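Local coordinates for protein serine repeat antigen 5 (Plasmodium falciparum, PDB 6X42) that has the fold of a papain-family cysteine protease and is probably a pseudo-zymogen of the malaria parasite, with a biochemical role not firmly established, at residues G159-E164 and V274-V279; K59-T64 and M184-V189. One frame throughout, in Å; residues are numbered along the deposited sequence.

In the fold
Both contacts lie in the papain-like fold. Interaction 1 pairs strand 160-164 with the C-terminal strand 273-280 and is partly buried; interaction 2 sets the central helix 53-68 against the turn between helix 172-186 and strand 189-193, deeper in the protein. The first is a regular antiparallel ladder with apolar side chains on both faces and polar trim at one end. The second has no such ladder and is held by side-chain hydroxyls, an imidazole and a helix-end carbonyl. They meet at His-61, whose NE2 lies 3.0 Å from Phe-277 N, a probable hydrogen bond, while Ile-276 packs on Val-189. Helix 172-186 takes part in both: its side packs on one sheet face of interaction 1, and its C-terminal end lies in interaction 2.

Interaction 1: residues G159-E164 and V274-V279; sequences GYTAYE and VVIFNV
Asn-278 and Thr-161 cross at about a right angle, and the amide nitrogen ND2 of Asn-278 donates to Thr-161 OG1 over 3.1 Å in a nearly straight bond (172°) that lies in the amide plane. A water accepts from ND2 as well and also from Gly-159 N, 2.8 Å away from it. Both amide hydrogens therefore have acceptors, which fixes the flip of the group and makes asparagine apt where the strand pairing ends. Gly-159 has positive phi, where a beta carbon would press on the carbonyl oxygen of Lys-158; its own oxygen receives Asn-278 N at 2.9 Å.

Beyond this corner the strands run antiparallel. Their axes lie 4.7 Å apart, and Thr-161 with Ile-276 and Tyr-163 with Val-274 form hydrogen-bonded pairs. This ladder is part of the sheet of the barrel-like domain of the papain fold, and helix 172-186 packs on Tyr-163, Val-274 and Ile-276 of this face. Here the CG2 branch of Val-274 comes obliquely to Tyr-163, 4.0 Å from its CB, while the ring extends to Phe-175 and Ile-178. Ile-276 sets CG1 beside Thr-161 CB; both residues are beta-branched, which suits extended backbone.

The other face joins Tyr-160 and Ala-162 to Val-275 and Phe-277. Val-275 spreads its two methyls between neighbours: CG1 is 4.0 Å from Tyr-160 CB, and CG2 approaches Ala-162 CB, a single methyl, at 4.0 Å. Phe-277 presents its ring edge at CD1 to Tyr-160 CB, 4.1 Å away. With CG of Tyr-160 tucked between its backbone N and carbonyl carbon (chi1 69°), the phenol leads away from the strand pair toward Met-100 and Leu-103 of helix 99-109, and its OH is hydrogen-bonded to Lys-158 NZ.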
loop_
_atom_site.group_PDB
_atom_site.type_symbol
_atom_site.label_atom_id
_atom_site.label_comp_id
_atom_site.label_asym_id
_atom_site.label_seq_id
_atom_site.Cartn_x
_atom_site.Cartn_y
_atom_site.Cartn_z
ATOM N N GLY A 159 -4.584 9.093 12.997
ATOM C CA GLY A 159 -4.805 7.716 12.621
ATOM C C GLY A 159 -3.866 7.236 11.534
ATOM O O GLY A 159 -3.712 6.023 11.341
ATOM N N TYR A 160 -3.254 8.170 10.820
ATOM C CA TYR A 160 -2.268 7.883 9.791
ATOM C C TYR A 160 -1.131 8.866 9.976
ATOM O O TYR A 160 -1.300 9.935 10.573
ATOM C CB TYR A 160 -2.867 8.036 8.371
ATOM C CG TYR A 160 -3.199 9.467 7.977
ATOM C CD1 TYR A 160 -2.273 10.246 7.306
ATOM C CD2 TYR A 160 -4.440 10.032 8.275
ATOM C CE1 TYR A 160 -2.559 11.558 6.955
ATOM C CE2 TYR A 160 -4.730 11.354 7.926
ATOM C CZ TYR A 160 -3.788 12.100 7.248
ATOM O OH TYR A 160 -4.044 13.406 6.885
ATOM N N THR A 161 0.020 8.507 9.406
ATOM C CA THR A 161 1.162 9.401 9.305
ATOM C C THR A 161 1.644 9.357 7.864
ATOM O O THR A 161 1.764 8.271 7.294
ATOM C CB THR A 161 2.272 8.950 10.255
ATOM O OG1 THR A 161 1.748 8.876 11.594
ATOM C CG2 THR A 161 3.424 9.929 10.216
ATOM N N ALA A 162 1.876 10.523 7.273
ATOM C CA ALA A 162 2.295 10.636 5.884
ATOM C C ALA A 162 3.616 11.381 5.786
ATOM O O ALA A 162 3.848 12.336 6.526
ATOM C CB ALA A 162 1.249 11.365 5.033
ATOM N N TYR A 163 4.482 10.945 4.873
ATOM C CA TYR A 163 5.771 11.567 4.600
ATOM C C TYR A 163 5.890 11.798 3.098
ATOM O O TYR A 163 5.533 10.922 2.305
ATOM C CB TYR A 163 6.915 10.651 5.046
ATOM C CG TYR A 163 6.882 10.231 6.494
ATOM C CD1 TYR A 163 6.247 9.069 6.880
ATOM C CD2 TYR A 163 7.499 10.992 7.471
ATOM C CE1 TYR A 163 6.204 8.662 8.192
ATOM C CE2 TYR A 163 7.465 10.597 8.805
ATOM C CZ TYR A 163 6.810 9.418 9.151
ATOM O OH TYR A 163 6.772 8.987 10.468
ATOM N N GLU A 164 6.414 12.956 2.707
ATOM C CA GLU A 164 6.557 13.327 1.298
ATOM C C GLU A 164 8.027 13.391 0.919
ATOM O O GLU A 164 8.818 14.024 1.622
ATOM C CB GLU A 164 5.919 14.679 1.005
ATOM C CG GLU A 164 4.425 14.678 1.210
ATOM C CD GLU A 164 4.024 14.851 2.650
ATOM O OE1 GLU A 164 4.598 15.754 3.296
ATOM O OE2 GLU A 164 3.119 14.115 3.126
ATOM N N VAL A 274 4.563 8.468 1.204
ATOM C CA VAL A 274 4.149 7.226 1.833
ATOM C C VAL A 274 3.194 7.530 2.975
ATOM O O VAL A 274 3.270 8.590 3.605
ATOM C CB VAL A 274 5.349 6.387 2.317
ATOM C CG1 VAL A 274 6.241 5.932 1.155
ATOM C CG2 VAL A 274 6.187 7.107 3.331
ATOM N N VAL A 275 2.339 6.556 3.275
ATOM C CA VAL A 275 1.376 6.624 4.364
ATOM C C VAL A 275 1.446 5.333 5.165
ATOM O O VAL A 275 1.517 4.234 4.598
ATOM C CB VAL A 275 -0.061 6.872 3.854
ATOM C CG1 VAL A 275 -1.055 6.940 4.998
ATOM C CG2 VAL A 275 -0.129 8.129 3.032
ATOM N N ILE A 276 1.407 5.472 6.487
ATOM C CA ILE A 276 1.283 4.349 7.409
ATOM C C ILE A 276 0.044 4.553 8.274
ATOM O O ILE A 276 -0.351 5.685 8.571
ATOM C CB ILE A 276 2.524 4.110 8.286
ATOM C CG1 ILE A 276 2.787 5.273 9.210
ATOM C CG2 ILE A 276 3.741 3.871 7.413
ATOM C CD1 ILE A 276 3.837 4.972 10.261
ATOM N N PHE A 277 -0.605 3.440 8.613
ATOM C CA PHE A 277 -1.755 3.449 9.501
ATOM C C PHE A 277 -1.312 3.123 10.918
ATOM O O PHE A 277 -0.509 2.203 11.131
ATOM C CB PHE A 277 -2.790 2.442 9.038
ATOM C CG PHE A 277 -3.513 2.813 7.755
ATOM C CD1 PHE A 277 -3.553 4.114 7.267
ATOM C CD2 PHE A 277 -4.200 1.831 7.046
ATOM C CE1 PHE A 277 -4.251 4.407 6.102
ATOM C CE2 PHE A 277 -4.906 2.137 5.881
ATOM C CZ PHE A 277 -4.937 3.417 5.425
ATOM N N ASN A 278 -1.853 3.861 11.879
ATOM C CA ASN A 278 -1.537 3.678 13.294
ATOM C C ASN A 278 -2.723 2.978 13.947
ATOM O O ASN A 278 -3.749 3.603 14.222
ATOM C CB ASN A 278 -1.257 5.036 13.906
ATOM C CG ASN A 278 -0.144 5.774 13.192
ATOM O OD1 ASN A 278 0.903 5.201 12.902
ATOM N ND2 ASN A 278 -0.371 7.038 12.881
ATOM N N VAL A 279 -2.593 1.669 14.161
ATOM C CA VAL A 279 -3.696 0.864 14.670
ATOM C C VAL A 279 -3.252 0.016 15.854
ATOM O O VAL A 279 -2.083 -0.348 15.989
ATOM C CB VAL A 279 -4.298 -0.029 13.571
ATOM C CG1 VAL A 279 -4.746 0.819 12.382
ATOM C CG2 VAL A 279 -3.285 -1.070 13.149
HETATM O O HOH W 1 -2.510 8.325 14.731
#

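Interaction 2: residues K59-T64 and M184-V189; sequences KYHLET and MNKGSV
The hydroxyls of Ser-188 and Thr-64 meet where the central helix of the papain fold, 53-68, faces the turn that leads from helix 172-186 into strand 189-193. The polar atoms line up as a short relay of close approaches. Ser-188 OG and Thr-64 OG1 lie 2.7 Å apart, a likely hydrogen bond whose proton may instead go to another acceptor. Thr-64 OG1 donates to Lys-186 O, 2.8 Å away, at a C=O...donor angle of 137°. That carbonyl lies at the end of its helix, where the next-turn amide is missing, and a threonine hydroxyl can take its place. On the far side of the serine, His-61 ND1 bonds to Ser-188 OG at 3.0 Å, with the hydroxyl at the ring edge and in its plane. With OG placed between its own backbone N and carbonyl carbon (chi1 63°), the serine oxygen faces both Thr-64 and His-61. Small hydroxyl side chains suit this buried seam, since each can both give and receive a bond.

Backbone shape matters next. Gly-187 leaves the helix with positive phi, and at this spot a beta carbon would run into Thr-64 CB; glycine lets the turn close against helix 53-68.

Apolar packing completes the contact. Tyr-60 CE2 lies 3.9 Å from Ser-188 CB; within helix 53-68, Thr-64 CG2 backs the Tyr-60 ring, 3.3 Å above its plane. The aliphatic part of Lys-186 crosses His-61 obliquely, its amine turning away to a salt bridge with Glu-182, and lays CD 3.9 Å from His-61 CE1.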
loop_
_atom_site.group_PDB
_atom_site.type_symbol
_atom_site.label_atom_id
_atom_site.label_comp_id
_atom_site.label_asym_id
_atom_site.label_seq_id
_atom_site.Cartn_x
_atom_site.Cartn_y
_atom_site.Cartn_z
ATOM N N LYS A 59 -6.017 -1.319 1.941
ATOM C CA LYS A 59 -6.435 -2.580 2.541
ATOM C C LYS A 59 -5.269 -3.558 2.630
ATOM O O LYS A 59 -5.176 -4.337 3.591
ATOM C CB LYS A 59 -7.641 -3.183 1.809
ATOM C CG LYS A 59 -7.302 -4.061 0.620
ATOM C CD LYS A 59 -8.553 -4.497 -0.164
ATOM C CE LYS A 59 -8.230 -5.517 -1.220
ATOM N NZ LYS A 59 -8.126 -6.885 -0.650
ATOM N N TYR A 60 -4.371 -3.541 1.637
ATOM C CA TYR A 60 -3.209 -4.421 1.698
ATOM C C TYR A 60 -2.323 -4.078 2.891
ATOM O O TYR A 60 -1.782 -4.963 3.546
ATOM C CB TYR A 60 -2.416 -4.360 0.404
ATOM C CG TYR A 60 -1.160 -5.194 0.416
ATOM C CD1 TYR A 60 -1.193 -6.573 0.175
ATOM C CD2 TYR A 60 0.066 -4.618 0.719
ATOM C CE1 TYR A 60 -0.030 -7.330 0.165
ATOM C CE2 TYR A 60 1.225 -5.358 0.716
ATOM C CZ TYR A 60 1.184 -6.712 0.445
ATOM O OH TYR A 60 2.378 -7.407 0.429
ATOM N N HIS A 61 -2.174 -2.787 3.190
ATOM C CA HIS A 61 -1.420 -2.369 4.368
ATOM C C HIS A 61 -2.033 -2.947 5.645
ATOM O O HIS A 61 -1.303 -3.437 6.509
ATOM C CB HIS A 61 -1.329 -0.840 4.363
ATOM C CG HIS A 61 -0.497 -0.244 5.462
ATOM N ND1 HIS A 61 0.813 -0.587 5.704
ATOM C CD2 HIS A 61 -0.790 0.734 6.350
ATOM C CE1 HIS A 61 1.272 0.131 6.720
ATOM N NE2 HIS A 61 0.329 0.963 7.112
ATOM N N LEU A 62 -3.365 -2.942 5.766
ATOM C CA LEU A 62 -4.001 -3.609 6.899
ATOM C C LEU A 62 -3.813 -5.123 6.847
ATOM O O LEU A 62 -3.639 -5.762 7.896
ATOM C CB LEU A 62 -5.486 -3.264 6.973
ATOM C CG LEU A 62 -5.883 -1.875 7.421
ATOM C CD1 LEU A 62 -7.406 -1.799 7.543
ATOM C CD2 LEU A 62 -5.227 -1.539 8.765
ATOM N N GLU A 63 -3.865 -5.721 5.649
ATOM C CA GLU A 63 -3.631 -7.167 5.522
ATOM C C GLU A 63 -2.217 -7.550 5.988
ATOM O O GLU A 63 -2.038 -8.573 6.662
ATOM C CB GLU A 63 -3.886 -7.646 4.086
ATOM C CG GLU A 63 -5.369 -7.549 3.696
ATOM C CD GLU A 63 -5.629 -7.503 2.190
ATOM O OE1 GLU A 63 -4.649 -7.540 1.400
ATOM O OE2 GLU A 63 -6.825 -7.432 1.796
ATOM N N THR A 64 -1.196 -6.742 5.664
ATOM C CA THR A 64 0.149 -7.099 6.129
ATOM C C THR A 64 0.283 -6.873 7.626
ATOM O O THR A 64 0.961 -7.644 8.306
ATOM C CB THR A 64 1.282 -6.415 5.340
ATOM O OG1 THR A 64 1.338 -5.000 5.586
ATOM C CG2 THR A 64 1.147 -6.646 3.835
ATOM N N MET A 184 9.594 -3.378 7.648
ATOM C CA MET A 184 9.979 -4.443 8.570
ATOM C C MET A 184 8.906 -4.689 9.623
ATOM O O MET A 184 8.564 -5.837 9.917
ATOM C CB MET A 184 11.295 -4.077 9.255
ATOM C CG MET A 184 12.469 -4.146 8.304
ATOM S SD MET A 184 14.051 -3.774 9.054
ATOM C CE MET A 184 14.051 -4.933 10.426
ATOM N N ASN A 185 8.357 -3.618 10.201
ATOM C CA ASN A 185 7.476 -3.763 11.352
ATOM C C ASN A 185 6.020 -4.016 10.981
ATOM O O ASN A 185 5.342 -4.794 11.673
ATOM C CB ASN A 185 7.560 -2.510 12.224
ATOM C CG ASN A 185 8.887 -2.385 12.956
ATOM O OD1 ASN A 185 9.679 -3.330 13.040
ATOM N ND2 ASN A 185 9.150 -1.196 13.454
ATOM N N LYS A 186 5.518 -3.366 9.926
ATOM C CA LYS A 186 4.123 -3.497 9.529
ATOM C C LYS A 186 3.909 -4.356 8.292
ATOM O O LYS A 186 2.753 -4.668 7.967
ATOM C CB LYS A 186 3.520 -2.112 9.283
ATOM C CG LYS A 186 3.324 -1.281 10.558
ATOM C CD LYS A 186 2.975 0.183 10.255
ATOM C CE LYS A 186 2.589 0.914 11.500
ATOM N NZ LYS A 186 3.777 1.338 12.257
ATOM N N GLY A 187 4.979 -4.731 7.585
ATOM C CA GLY A 187 4.895 -5.552 6.398
ATOM C C GLY A 187 4.814 -4.775 5.106
ATOM O O GLY A 187 4.996 -5.368 4.026
ATOM N N SER A 188 4.562 -3.475 5.174
ATOM C CA SER A 188 4.372 -2.659 3.983
ATOM C C SER A 188 4.218 -1.208 4.428
ATOM O O SER A 188 3.959 -0.926 5.604
ATOM C CB SER A 188 3.107 -3.053 3.219
ATOM O OG SER A 188 1.932 -2.835 4.011
ATOM N N VAL A 189 4.307 -0.304 3.451
ATOM C CA VAL A 189 3.700 1.015 3.554
ATOM C C VAL A 189 2.829 1.223 2.322
ATOM O O VAL A 189 2.969 0.533 1.309
ATOM C CB VAL A 189 4.726 2.162 3.686
ATOM C CG1 VAL A 189 5.602 1.972 4.904
ATOM C CG2 VAL A 189 5.559 2.310 2.404
#